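Local coordinates for protein sensory transduction histidine kinase, putative (Borrelia burgdorferi, PDB 5BWJ) that probably senses small ligands in the periplasm through this Venus flytrap domain and relays the signal by histidine phosphorylation in the rest of the hybrid kinase, at residues Y21-N24 / Y28-L31; F17-K22 / F33-K38; E50-L55 / A64-L69; D138-L143 / H163-N168. One frame throughout, in Å; residues are numbered along the deposited sequence.

Contact 1: residues Y21-N24 / Y28-L31; sequences YKNN and YEGL
The Y21 ring lies beneath the carbonyl of E29, with E29 O 3.5 Å above the ring plane and offset toward the rim. The Y21 and E29 side chains run side by side in the same direction, ring and carboxylate planes 23° apart. Y21 CG sits between its backbone N and carbonyl carbon (chi1 56°), which folds the ring back along the neighbouring strand. Its hydroxyl ends 3.8 Å from E29 CG. A water joins the two polar ends, bonded to Y21 OH and weakly to E29 OE1. Both residues belong to a short beta hairpin, strands 21-22 and 28-29. Y21 and E29 form its hydrogen-bonded pair: Y21 N gives to E29 O and E29 N to Y21 O, each 2.8 Å long. K22 and Y28 form the next, non-hydrogen-bonded pair, on the other face of the sheet. The extended K22 chain lies alongside the Y28 ring, CG in an off-centre CH-pi contact and CE 3.2 Å from Y28 OH. K22 NZ hydrogen-bonds to Q141 OE1, and Y28 stacks on H51. At G30 (phi 157°) a CB would press on E29 O, so glycine fits. E29 is a magnesium-binding residue, though no magnesium is bound to this chain in the model. The backbone pair fixes the strand. The carboxylate is held at OE2 by a hydrogen bond from I176 N of the second subunit, with the Y21 ring alongside.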
loop_
_atom_site.group_PDB
_atom_site.type_symbol
_atom_site.label_atom_id
_atom_site.label_comp_id
_atom_site.label_asym_id
_atom_site.label_seq_id
_atom_site.Cartn_x
_atom_site.Cartn_y
_atom_site.Cartn_z
ATOM N N TYR B 21 8.126 9.851 0.687
ATOM C CA TYR B 21 7.269 10.638 1.565
ATOM C C TYR B 21 8.104 11.412 2.576
ATOM O O TYR B 21 9.242 11.043 2.861
ATOM C CB TYR B 21 6.266 9.735 2.286
ATOM C CG TYR B 21 6.904 8.618 3.082
ATOM C CD1 TYR B 21 7.267 7.423 2.473
ATOM C CD2 TYR B 21 7.138 8.756 4.444
ATOM C CE1 TYR B 21 7.846 6.399 3.197
ATOM C CE2 TYR B 21 7.718 7.736 5.176
ATOM C CZ TYR B 21 8.069 6.559 4.547
ATOM O OH TYR B 21 8.646 5.543 5.273
ATOM N N LYS B 22 7.531 12.484 3.116
ATOM C CA LYS B 22 8.247 13.347 4.050
ATOM C C LYS B 22 8.291 12.760 5.455
ATOM O O LYS B 22 7.296 12.220 5.943
ATOM C CB LYS B 22 7.598 14.732 4.110
ATOM C CG LYS B 22 7.603 15.498 2.802
ATOM C CD LYS B 22 7.011 16.889 2.996
ATOM C CE LYS B 22 6.817 17.611 1.675
ATOM N NZ LYS B 22 6.185 18.947 1.862
ATOM N N ASN B 23 9.451 12.880 6.098
ATOM C CA ASN B 23 9.604 12.521 7.505
ATOM C C ASN B 23 9.618 13.775 8.381
ATOM O O ASN B 23 9.376 14.879 7.893
ATOM C CB ASN B 23 10.881 11.698 7.713
ATOM C CG ASN B 23 12.135 12.423 7.252
ATOM O OD1 ASN B 23 12.147 13.644 7.083
ATOM N ND2 ASN B 23 13.208 11.665 7.051
ATOM N N ASN B 24 9.902 13.606 9.669
ATOM C CA ASN B 24 9.898 14.723 10.611
ATOM C C ASN B 24 11.054 15.696 10.398
ATOM O O ASN B 24 11.004 16.837 10.857
ATOM C CB ASN B 24 9.944 14.202 12.049
ATOM C CG ASN B 24 8.665 13.502 12.460
ATOM O OD1 ASN B 24 7.633 13.623 11.799
ATOM N ND2 ASN B 24 8.722 12.772 13.569
ATOM N N TYR B 28 13.039 13.480 2.594
ATOM C CA TYR B 28 12.220 12.472 1.930
ATOM C C TYR B 28 12.747 11.069 2.186
ATOM O O TYR B 28 13.864 10.728 1.797
ATOM C CB TYR B 28 12.162 12.735 0.427
ATOM C CG TYR B 28 11.165 13.802 0.043
ATOM C CD1 TYR B 28 9.824 13.492 -0.137
ATOM C CD2 TYR B 28 11.563 15.121 -0.137
ATOM C CE1 TYR B 28 8.907 14.461 -0.488
ATOM C CE2 TYR B 28 10.654 16.098 -0.488
ATOM C CZ TYR B 28 9.327 15.764 -0.662
ATOM O OH TYR B 28 8.417 16.734 -1.011
ATOM N N GLU B 29 11.926 10.266 2.853
ATOM C CA GLU B 29 12.210 8.856 3.060
ATOM C C GLU B 29 11.469 8.041 2.007
ATOM O O GLU B 29 10.446 8.483 1.489
ATOM C CB GLU B 29 11.794 8.432 4.469
ATOM C CG GLU B 29 12.085 6.979 4.793
ATOM C CD GLU B 29 12.781 6.807 6.123
ATOM O OE1 GLU B 29 12.436 7.529 7.084
ATOM O OE2 GLU B 29 13.685 5.951 6.205
ATOM N N GLY B 30 11.981 6.858 1.685
ATOM C CA GLY B 30 11.320 5.995 0.726
ATOM C C GLY B 30 12.243 4.987 0.074
ATOM O O GLY B 30 13.460 5.028 0.259
ATOM N N LEU B 31 11.652 4.087 -0.705
ATOM C CA LEU B 31 12.390 3.007 -1.349
ATOM C C LEU B 31 12.586 3.245 -2.847
ATOM O O LEU B 31 13.257 2.458 -3.516
ATOM C CB LEU B 31 11.666 1.673 -1.123
ATOM C CG LEU B 31 10.195 1.598 -1.544
ATOM C CD1 LEU B 31 10.056 1.180 -2.995
ATOM C CD2 LEU B 31 9.432 0.646 -0.641
HETATM O O HOH W 1 9.395 6.286 8.071
#

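Contact 2: residues F17-K22 / F33-K38; sequences FPFYYK and FSILDK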
loop_
_atom_site.group_PDB
_atom_site.type_symbol
_atom_site.label_atom_id
_atom_site.label_comp_id
_atom_site.label_asym_id
_atom_site.label_seq_id
_atom_site.Cartn_x
_atom_site.Cartn_y
_atom_site.Cartn_z
ATOM N N PHE B 17 3.442 7.097 -0.474
ATOM C CA PHE B 17 3.893 6.088 0.479
ATOM C C PHE B 17 3.779 4.697 -0.138
ATOM O O PHE B 17 2.764 4.385 -0.757
ATOM C CB PHE B 17 3.072 6.161 1.770
ATOM C CG PHE B 17 3.570 5.250 2.862
ATOM C CD1 PHE B 17 4.397 5.740 3.861
ATOM C CD2 PHE B 17 3.214 3.910 2.892
ATOM C CE1 PHE B 17 4.860 4.911 4.867
ATOM C CE2 PHE B 17 3.674 3.076 3.895
ATOM C CZ PHE B 17 4.498 3.578 4.886
ATOM N N PRO B 18 4.807 3.847 0.033
ATOM C CA PRO B 18 6.097 4.020 0.713
ATOM C C PRO B 18 7.248 4.362 -0.236
ATOM O O PRO B 18 8.410 4.278 0.160
ATOM C CB PRO B 18 6.322 2.650 1.344
ATOM C CG PRO B 18 5.763 1.711 0.316
ATOM C CD PRO B 18 4.593 2.433 -0.331
ATOM N N PHE B 19 6.930 4.727 -1.473
ATOM C CA PHE B 19 7.960 5.004 -2.472
ATOM C C PHE B 19 8.739 6.274 -2.146
ATOM O O PHE B 19 9.965 6.297 -2.241
ATOM C CB PHE B 19 7.331 5.101 -3.862
ATOM C CG PHE B 19 6.784 3.794 -4.357
ATOM C CD1 PHE B 19 7.579 2.932 -5.095
ATOM C CD2 PHE B 19 5.485 3.416 -4.066
ATOM C CE1 PHE B 19 7.083 1.725 -5.543
ATOM C CE2 PHE B 19 4.983 2.210 -4.509
ATOM C CZ PHE B 19 5.783 1.362 -5.249
ATOM N N TYR B 20 8.031 7.329 -1.762
ATOM C CA TYR B 20 8.682 8.531 -1.262
ATOM C C TYR B 20 7.688 9.370 -0.472
ATOM O O TYR B 20 6.549 9.565 -0.896
ATOM C CB TYR B 20 9.291 9.350 -2.408
ATOM C CG TYR B 20 8.315 9.730 -3.496
ATOM C CD1 TYR B 20 7.595 10.914 -3.426
ATOM C CD2 TYR B 20 8.118 8.906 -4.598
ATOM C CE1 TYR B 20 6.702 11.266 -4.418
ATOM C CE2 TYR B 20 7.227 9.248 -5.594
ATOM C CZ TYR B 20 6.522 10.428 -5.499
ATOM O OH TYR B 20 5.636 10.772 -6.492
ATOM N N TYR B 21 8.126 9.851 0.687
ATOM C CA TYR B 21 7.269 10.638 1.565
ATOM C C TYR B 21 8.104 11.412 2.576
ATOM O O TYR B 21 9.242 11.043 2.861
ATOM C CB TYR B 21 6.266 9.735 2.286
ATOM C CG TYR B 21 6.904 8.618 3.082
ATOM C CD1 TYR B 21 7.267 7.423 2.473
ATOM C CD2 TYR B 21 7.138 8.756 4.444
ATOM C CE1 TYR B 21 7.846 6.399 3.197
ATOM C CE2 TYR B 21 7.718 7.736 5.176
ATOM C CZ TYR B 21 8.069 6.559 4.547
ATOM O OH TYR B 21 8.646 5.543 5.273
ATOM N N LYS B 22 7.531 12.484 3.116
ATOM C CA LYS B 22 8.247 13.347 4.050
ATOM C C LYS B 22 8.291 12.760 5.455
ATOM O O LYS B 22 7.296 12.220 5.943
ATOM C CB LYS B 22 7.598 14.732 4.110
ATOM C CG LYS B 22 7.603 15.498 2.802
ATOM C CD LYS B 22 7.011 16.889 2.996
ATOM C CE LYS B 22 6.817 17.611 1.675
ATOM N NZ LYS B 22 6.185 18.947 1.862
ATOM N N PHE B 33 14.300 5.441 -4.338
ATOM C CA PHE B 33 15.678 5.806 -4.642
ATOM C C PHE B 33 16.509 4.555 -4.901
ATOM O O PHE B 33 17.365 4.538 -5.786
ATOM C CB PHE B 33 16.271 6.629 -3.496
ATOM C CG PHE B 33 15.352 7.707 -2.995
ATOM C CD1 PHE B 33 15.202 8.892 -3.698
ATOM C CD2 PHE B 33 14.625 7.530 -1.828
ATOM C CE1 PHE B 33 14.349 9.881 -3.245
ATOM C CE2 PHE B 33 13.772 8.517 -1.369
ATOM C CZ PHE B 33 13.634 9.695 -2.080
ATOM N N SER B 34 16.240 3.508 -4.128
ATOM C CA SER B 34 16.883 2.214 -4.325
ATOM C C SER B 34 16.501 1.610 -5.674
ATOM O O SER B 34 17.346 1.060 -6.380
ATOM C CB SER B 34 16.501 1.254 -3.196
ATOM O OG SER B 34 17.010 -0.047 -3.437
ATOM N N ILE B 35 15.222 1.714 -6.025
ATOM C CA ILE B 35 14.726 1.188 -7.291
ATOM C C ILE B 35 15.346 1.916 -8.480
ATOM O O ILE B 35 15.737 1.290 -9.464
ATOM C CB ILE B 35 13.190 1.302 -7.390
ATOM C CG1 ILE B 35 12.522 0.536 -6.247
ATOM C CG2 ILE B 35 12.693 0.765 -8.735
ATOM C CD1 ILE B 35 11.034 0.793 -6.129
ATOM N N LEU B 36 15.419 3.241 -8.390
ATOM C CA LEU B 36 15.938 4.054 -9.485
ATOM C C LEU B 36 17.423 3.799 -9.729
ATOM O O LEU B 36 17.874 3.805 -10.874
ATOM C CB LEU B 36 15.701 5.539 -9.203
ATOM C CG LEU B 36 14.245 6.011 -9.284
ATOM C CD1 LEU B 36 14.114 7.441 -8.780
ATOM C CD2 LEU B 36 13.712 5.905 -10.705
ATOM N N ASP B 37 18.181 3.578 -8.659
ATOM C CA ASP B 37 19.594 3.236 -8.787
ATOM C C ASP B 37 19.765 1.899 -9.503
ATOM O O ASP B 37 20.699 1.721 -10.282
ATOM C CB ASP B 37 20.268 3.186 -7.413
ATOM C CG ASP B 37 20.486 4.567 -6.814
ATOM O OD1 ASP B 37 20.641 5.539 -7.582
ATOM O OD2 ASP B 37 20.508 4.679 -5.571
ATOM N N LYS B 38 18.862 0.960 -9.237
ATOM C CA LYS B 38 18.896 -0.333 -9.911
ATOM C C LYS B 38 18.570 -0.175 -11.391
ATOM O O LYS B 38 19.278 -0.703 -12.251
ATOM C CB LYS B 38 17.918 -1.313 -9.260
ATOM C CG LYS B 38 18.402 -1.896 -7.945
ATOM C CD LYS B 38 17.534 -3.067 -7.521
ATOM C CE LYS B 38 18.162 -3.841 -6.379
ATOM N NZ LYS B 38 17.466 -5.137 -6.155
#
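F33 O accepts the helical bond from D37 N at 3.1 Å, and this first part of helix 32-42 carries both side chains that meet residues 17-22. This is helix-on-loop packing in the Venus flytrap sensor domain, joining helix 32-42 to the loop between strand 6-13 and the hairpin. The backbones stay well apart, with F19 CA and F33 CA at 8.1 Å the nearest pair. Mainly side chains meet. F19 CG stands beside its own backbone N, anti to the carbonyl carbon (chi1 -67°), and the ring leans out toward the helix. I35 meets it with its far methyl: CD1 approaches the ring edge, near its plane, 4.1 Å from F19 CE1. The I35 chain is extended at chi2 (170°), which pushes CD1 forward to that edge. The second meeting is looser. The F33 ring comes obliquely to Y20, with F33 CZ 4.4 Å from Y20 CB, and its CE2 is 4.5 Å from F19 O. The Y20 ring itself leads away from the helix, and its hydroxyl bonds to V13 O at the end of strand 6-13. The approach to F19 includes a cis peptide before P18, and F19 and Y20 together face F16 as a classic beta bulge. Neighbours surround the contact: F33 packs on L12 and V49, and F19 on F16 and I89 of the second subunit. With no polar side-chain group taking part, this mostly buried contact probably rests on covering apolar surface, while a backbone bond between F19 and I32 ties the loop to the start of the helix.

Contact 3: residues E50-L55 / A64-L69; sequences EHIDNL and AIYLGL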
loop_
_atom_site.group_PDB
_atom_site.type_symbol
_atom_site.label_atom_id
_atom_site.label_comp_id
_atom_site.label_asym_id
_atom_site.label_seq_id
_atom_site.Cartn_x
_atom_site.Cartn_y
_atom_site.Cartn_z
ATOM N N GLU B 50 14.402 14.890 -8.212
ATOM C CA GLU B 50 13.942 16.183 -7.725
ATOM C C GLU B 50 12.498 16.080 -7.252
ATOM O O GLU B 50 11.631 15.589 -7.974
ATOM C CB GLU B 50 14.066 17.249 -8.816
ATOM C CG GLU B 50 13.547 18.619 -8.403
ATOM C CD GLU B 50 13.732 19.665 -9.484
ATOM O OE1 GLU B 50 12.724 20.278 -9.896
ATOM O OE2 GLU B 50 14.886 19.879 -9.914
ATOM N N HIS B 51 12.246 16.545 -6.035
ATOM C CA HIS B 51 10.900 16.543 -5.481
ATOM C C HIS B 51 10.173 17.840 -5.805
ATOM O O HIS B 51 10.750 18.925 -5.724
ATOM C CB HIS B 51 10.942 16.338 -3.967
ATOM C CG HIS B 51 11.453 14.993 -3.554
ATOM N ND1 HIS B 51 12.794 14.731 -3.376
ATOM C CD2 HIS B 51 10.803 13.837 -3.287
ATOM C CE1 HIS B 51 12.947 13.469 -3.014
ATOM N NE2 HIS B 51 11.755 12.905 -2.951
ATOM N N ILE B 52 8.905 17.715 -6.181
ATOM C CA ILE B 52 8.029 18.867 -6.344
ATOM C C ILE B 52 6.669 18.556 -5.727
ATOM O O ILE B 52 6.116 17.474 -5.926
ATOM C CB ILE B 52 7.862 19.259 -7.828
ATOM C CG1 ILE B 52 7.534 18.032 -8.685
ATOM C CG2 ILE B 52 9.136 19.933 -8.337
ATOM C CD1 ILE B 52 7.125 18.369 -10.104
ATOM N N ASP B 53 6.142 19.501 -4.956
ATOM C CA ASP B 53 4.852 19.323 -4.303
ATOM C C ASP B 53 3.721 19.349 -5.321
ATOM O O ASP B 53 2.856 18.470 -5.329
ATOM C CB ASP B 53 4.631 20.409 -3.247
ATOM C CG ASP B 53 5.559 20.263 -2.060
ATOM O OD1 ASP B 53 6.574 19.545 -2.182
ATOM O OD2 ASP B 53 5.277 20.870 -1.004
ATOM N N ASN B 54 3.746 20.360 -6.182
ATOM C CA ASN B 54 2.672 20.599 -7.136
ATOM C C ASN B 54 3.129 20.365 -8.567
ATOM O O ASN B 54 4.327 20.361 -8.854
ATOM C CB ASN B 54 2.148 22.030 -6.989
ATOM C CG ASN B 54 1.870 22.400 -5.547
ATOM O OD1 ASN B 54 1.489 21.553 -4.739
ATOM N ND2 ASN B 54 2.064 23.672 -5.215
ATOM N N LEU B 55 2.159 20.177 -9.455
ATOM C CA LEU B 55 2.424 20.012 -10.878
ATOM C C LEU B 55 1.936 21.236 -11.650
ATOM O O LEU B 55 0.770 21.308 -12.039
ATOM C CB LEU B 55 1.744 18.747 -11.402
ATOM C CG LEU B 55 2.029 18.387 -12.860
ATOM C CD1 LEU B 55 3.483 17.968 -13.039
ATOM C CD2 LEU B 55 1.088 17.290 -13.324
ATOM N N ALA B 64 11.990 15.324 -18.424
ATOM C CA ALA B 64 11.883 14.691 -17.114
ATOM C C ALA B 64 10.882 13.540 -17.109
ATOM O O ALA B 64 9.888 13.561 -17.834
ATOM C CB ALA B 64 11.496 15.722 -16.068
ATOM N N ILE B 65 11.162 12.541 -16.278
ATOM C CA ILE B 65 10.269 11.405 -16.088
ATOM C C ILE B 65 9.498 11.612 -14.787
ATOM O O ILE B 65 10.096 11.780 -13.725
ATOM C CB ILE B 65 11.046 10.077 -16.045
ATOM C CG1 ILE B 65 11.927 9.942 -17.294
ATOM C CG2 ILE B 65 10.083 8.898 -15.937
ATOM C CD1 ILE B 65 12.922 8.807 -17.228
ATOM N N TYR B 66 8.171 11.600 -14.876
ATOM C CA TYR B 66 7.320 11.975 -13.750
ATOM C C TYR B 66 6.720 10.780 -13.014
ATOM O O TYR B 66 6.104 9.904 -13.624
ATOM C CB TYR B 66 6.196 12.891 -14.235
ATOM C CG TYR B 66 6.665 14.282 -14.595
ATOM C CD1 TYR B 66 7.282 14.535 -15.812
ATOM C CD2 TYR B 66 6.490 15.341 -13.717
ATOM C CE1 TYR B 66 7.713 15.805 -16.143
ATOM C CE2 TYR B 66 6.915 16.614 -14.038
ATOM C CZ TYR B 66 7.526 16.841 -15.252
ATOM O OH TYR B 66 7.951 18.110 -15.571
ATOM N N LEU B 67 6.912 10.766 -11.698
ATOM C CA LEU B 67 6.308 9.771 -10.819
ATOM C C LEU B 67 5.348 10.459 -9.854
ATOM O O LEU B 67 5.561 11.611 -9.476
ATOM C CB LEU B 67 7.382 9.007 -10.038
ATOM C CG LEU B 67 8.505 8.352 -10.849
ATOM C CD1 LEU B 67 9.413 7.536 -9.940
ATOM C CD2 LEU B 67 7.947 7.477 -11.953
ATOM N N GLY B 68 4.295 9.751 -9.460
ATOM C CA GLY B 68 3.318 10.284 -8.528
ATOM C C GLY B 68 2.111 10.903 -9.205
ATOM O O GLY B 68 1.312 11.581 -8.559
ATOM N N LEU B 69 1.982 10.678 -10.510
ATOM C CA LEU B 69 0.831 11.167 -11.262
ATOM C C LEU B 69 -0.133 10.028 -11.552
ATOM O O LEU B 69 0.284 8.891 -11.774
ATOM C CB LEU B 69 1.268 11.818 -12.576
ATOM C CG LEU B 69 2.225 13.007 -12.484
ATOM C CD1 LEU B 69 2.509 13.549 -13.876
ATOM C CD2 LEU B 69 1.667 14.103 -11.584
#
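Y66 is the first residue of 64-69 to touch 50-55, in the mixed sheet of a Venus flytrap fold. Strands 45-52 and 65-69 each pair in parallel with strand 6-13, so the two segments meet through side chains. The Y66 ring receives two methyl groups obliquely, both at CE2: L55 CD1 at 3.8 Å and, more loosely, I52 CD1 at 4.3 Å. Y66 OH accepts a hydrogen bond from E61 N. F79 meets the same ring edge-to-face. Further along, G68 has a positive phi (95°), and there the chain turns a corner. This brings L69 round to the end of the other segment, where it also packs on F79 and F81. L55 serves both partners. With CG anti to the backbone N (chi1 -175°) its branch points across to 64-69, CD1 toward Y66 and CD2 toward L69. The L55 and L69 side chains cross at about a right angle. All of these contacts are apolar. The tightest is methyl to methyl, with L55 CD2 3.7 Å from L69 CD2.

Contact 4: residues D138-L143 / H163-N168; sequences DNSQEL and HYIANN. With NO3 (nitrate ion), chain F.
The start of helix 140-148 comes close to helix 161-169, with Q141 CA and I165 CA 7.0 Å apart. I165 makes the contact with a single methyl. With CD1 trans at chi2 (168°), I165 reaches its full length toward S140, and CD1 comes to S140 CB at 3.4 Å, tighter than usual for two carbons. S140 OG turns to D14 OD2 instead, with which it hydrogen-bonds. Just before it, N139 is the N-cap: its OD1 accepts from E142 N at 2.8 Å, the capping bond, and N139 ND2 bonds to N54. Away from the contact, the end of the second segment holds a nitrate, probably from the crystallisation liquor. N167 ND2 donates to two of its oxygens, O3 at 3.0 Å and O1 at 3.1 Å. N168 ND2 gives a third bond, 2.9 Å to the nitrate O1, and also donates to Y164 O, which fixes its amide within the helix. O2 of the nitrate lies in plane at the edge of the Y164 ring. K160 NZ of the second subunit completes the grip, so the anion sits where the two copies meet. S140 and L143 pack on I117 of strand 114-117 and on L162 of helix 161-169, while L143 also touches A137 of strand 134-137. I165 in turn rests on Q15, in the loop that follows strand 6-13.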
loop_
_atom_site.group_PDB
_atom_site.type_symbol
_atom_site.label_atom_id
_atom_site.label_comp_id
_atom_site.label_asym_id
_atom_site.label_seq_id
_atom_site.Cartn_x
_atom_site.Cartn_y
_atom_site.Cartn_z
ATOM N N ASP B 138 -3.661 21.553 -3.916
ATOM C CA ASP B 138 -2.527 21.435 -4.825
ATOM C C ASP B 138 -1.713 20.177 -4.540
ATOM O O ASP B 138 -1.039 19.656 -5.426
ATOM C CB ASP B 138 -1.623 22.667 -4.725
ATOM C CG ASP B 138 -2.294 23.932 -5.229
ATOM O OD1 ASP B 138 -3.190 23.830 -6.094
ATOM O OD2 ASP B 138 -1.918 25.030 -4.766
ATOM N N ASN B 139 -1.776 19.697 -3.301
ATOM C CA ASN B 139 -1.004 18.526 -2.895
ATOM C C ASN B 139 -1.577 17.862 -1.647
ATOM O O ASN B 139 -2.472 18.405 -1.001
ATOM C CB ASN B 139 0.454 18.915 -2.649
ATOM C CG ASN B 139 0.596 20.039 -1.643
ATOM O OD1 ASN B 139 0.284 19.877 -0.464
ATOM N ND2 ASN B 139 1.081 21.185 -2.104
ATOM N N SER B 140 -1.047 16.690 -1.311
ATOM C CA SER B 140 -1.552 15.907 -0.187
ATOM C C SER B 140 -1.466 16.672 1.129
ATOM O O SER B 140 -2.401 16.652 1.927
ATOM C CB SER B 140 -0.784 14.587 -0.065
ATOM O OG SER B 140 -1.004 13.762 -1.194
ATOM N N GLN B 141 -0.340 17.340 1.354
ATOM C CA GLN B 141 -0.131 18.089 2.587
ATOM C C GLN B 141 -1.189 19.174 2.762
ATOM O O GLN B 141 -1.779 19.311 3.834
ATOM C CB GLN B 141 1.266 18.707 2.597
ATOM C CG GLN B 141 1.595 19.496 3.843
ATOM C CD GLN B 141 3.072 19.807 3.939
ATOM O OE1 GLN B 141 3.901 18.899 4.015
ATOM N NE2 GLN B 141 3.413 21.090 3.916
ATOM N N GLU B 142 -1.427 19.939 1.703
ATOM C CA GLU B 142 -2.450 20.977 1.735
ATOM C C GLU B 142 -3.826 20.362 1.953
ATOM O O GLU B 142 -4.650 20.904 2.690
ATOM C CB GLU B 142 -2.434 21.784 0.436
ATOM C CG GLU B 142 -3.556 22.809 0.323
ATOM C CD GLU B 142 -3.535 23.545 -1.001
ATOM O OE1 GLU B 142 -2.458 23.606 -1.630
ATOM O OE2 GLU B 142 -4.597 24.055 -1.416
ATOM N N LEU B 143 -4.067 19.227 1.305
ATOM C CA LEU B 143 -5.365 18.569 1.362
ATOM C C LEU B 143 -5.707 18.127 2.778
ATOM O O LEU B 143 -6.800 18.397 3.275
ATOM C CB LEU B 143 -5.396 17.361 0.421
ATOM C CG LEU B 143 -6.675 16.520 0.465
ATOM C CD1 LEU B 143 -7.894 17.367 0.125
ATOM C CD2 LEU B 143 -6.568 15.334 -0.481
ATOM N N HIS B 163 -3.498 9.040 4.638
ATOM C CA HIS B 163 -3.603 8.514 5.986
ATOM C C HIS B 163 -2.288 8.665 6.741
ATOM O O HIS B 163 -2.277 9.013 7.922
ATOM C CB HIS B 163 -4.016 7.045 5.951
ATOM C CG HIS B 163 -4.295 6.474 7.302
ATOM N ND1 HIS B 163 -5.549 6.502 7.872
ATOM C CD2 HIS B 163 -3.481 5.882 8.206
ATOM C CE1 HIS B 163 -5.498 5.940 9.067
ATOM N NE2 HIS B 163 -4.254 5.557 9.293
ATOM N N TYR B 164 -1.180 8.394 6.057
ATOM C CA TYR B 164 0.136 8.524 6.665
ATOM C C TYR B 164 0.391 9.951 7.142
ATOM O O TYR B 164 0.790 10.168 8.286
ATOM C CB TYR B 164 1.237 8.115 5.685
ATOM C CG TYR B 164 2.599 8.630 6.098
ATOM C CD1 TYR B 164 3.337 7.985 7.082
ATOM C CD2 TYR B 164 3.139 9.771 5.518
ATOM C CE1 TYR B 164 4.578 8.457 7.475
ATOM C CE2 TYR B 164 4.381 10.250 5.903
ATOM C CZ TYR B 164 5.094 9.589 6.882
ATOM O OH TYR B 164 6.330 10.059 7.268
ATOM N N ILE B 165 0.164 10.916 6.255
ATOM C CA ILE B 165 0.444 12.317 6.556
ATOM C C ILE B 165 -0.371 12.784 7.756
ATOM O O ILE B 165 0.177 13.354 8.696
ATOM C CB ILE B 165 0.149 13.225 5.344
ATOM C CG1 ILE B 165 1.066 12.857 4.178
ATOM C CG2 ILE B 165 0.358 14.699 5.706
ATOM C CD1 ILE B 165 0.663 13.476 2.858
ATOM N N ALA B 166 -1.676 12.536 7.720
ATOM C CA ALA B 166 -2.559 12.917 8.818
ATOM C C ALA B 166 -2.118 12.282 10.132
ATOM O O ALA B 166 -2.093 12.937 11.173
ATOM C CB ALA B 166 -3.991 12.518 8.507
ATOM N N ASN B 167 -1.760 11.004 10.070
ATOM C CA ASN B 167 -1.474 10.230 11.271
ATOM C C ASN B 167 -0.118 10.562 11.891
ATOM O O ASN B 167 0.054 10.454 13.105
ATOM C CB ASN B 167 -1.538 8.734 10.948
ATOM C CG ASN B 167 -1.601 7.870 12.191
ATOM O OD1 ASN B 167 -2.263 8.213 13.169
ATOM N ND2 ASN B 167 -0.909 6.736 12.158
ATOM N N ASN B 168 0.837 10.971 11.058
ATOM C CA ASN B 168 2.204 11.214 11.512
ATOM C C ASN B 168 2.550 12.691 11.715
ATOM O O ASN B 168 3.429 13.013 12.517
ATOM C CB ASN B 168 3.192 10.596 10.521
ATOM C CG ASN B 168 3.250 9.081 10.625
ATOM O OD1 ASN B 168 4.131 8.524 11.284
ATOM N ND2 ASN B 168 2.305 8.405 9.980
HETATM N N NO3 F . 0.807 5.536 9.347
HETATM O O1 NO3 F . 1.455 5.674 10.424
HETATM O O2 NO3 F . 1.339 4.955 8.357
HETATM O O3 NO3 F . -0.374 5.979 9.259
#

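How the contacts relate
From the N terminus, contact 1 closes the short hairpin of strands 21-22 and 28-29. Contact 2 begins on the same stretch and closes a wider loop that encloses the hairpin turn, bringing helix 32-42 back against the loop before the hairpin. Contact 3 follows in series and joins the end of strand 45-52 to strand 65-69. Contact 4 comes last and pairs helices 140-148 and 161-169. Contacts distant in sequence still touch. F33 reaches H51 and Y20 OH lies near G68, linking contact 2 to contact 3. K22 O meets Y164 OH, tying contact 4 to the hairpin, and segments 50-55 and 138-143 also meet. Contacts 1, 2 and 4 touch the second subunit.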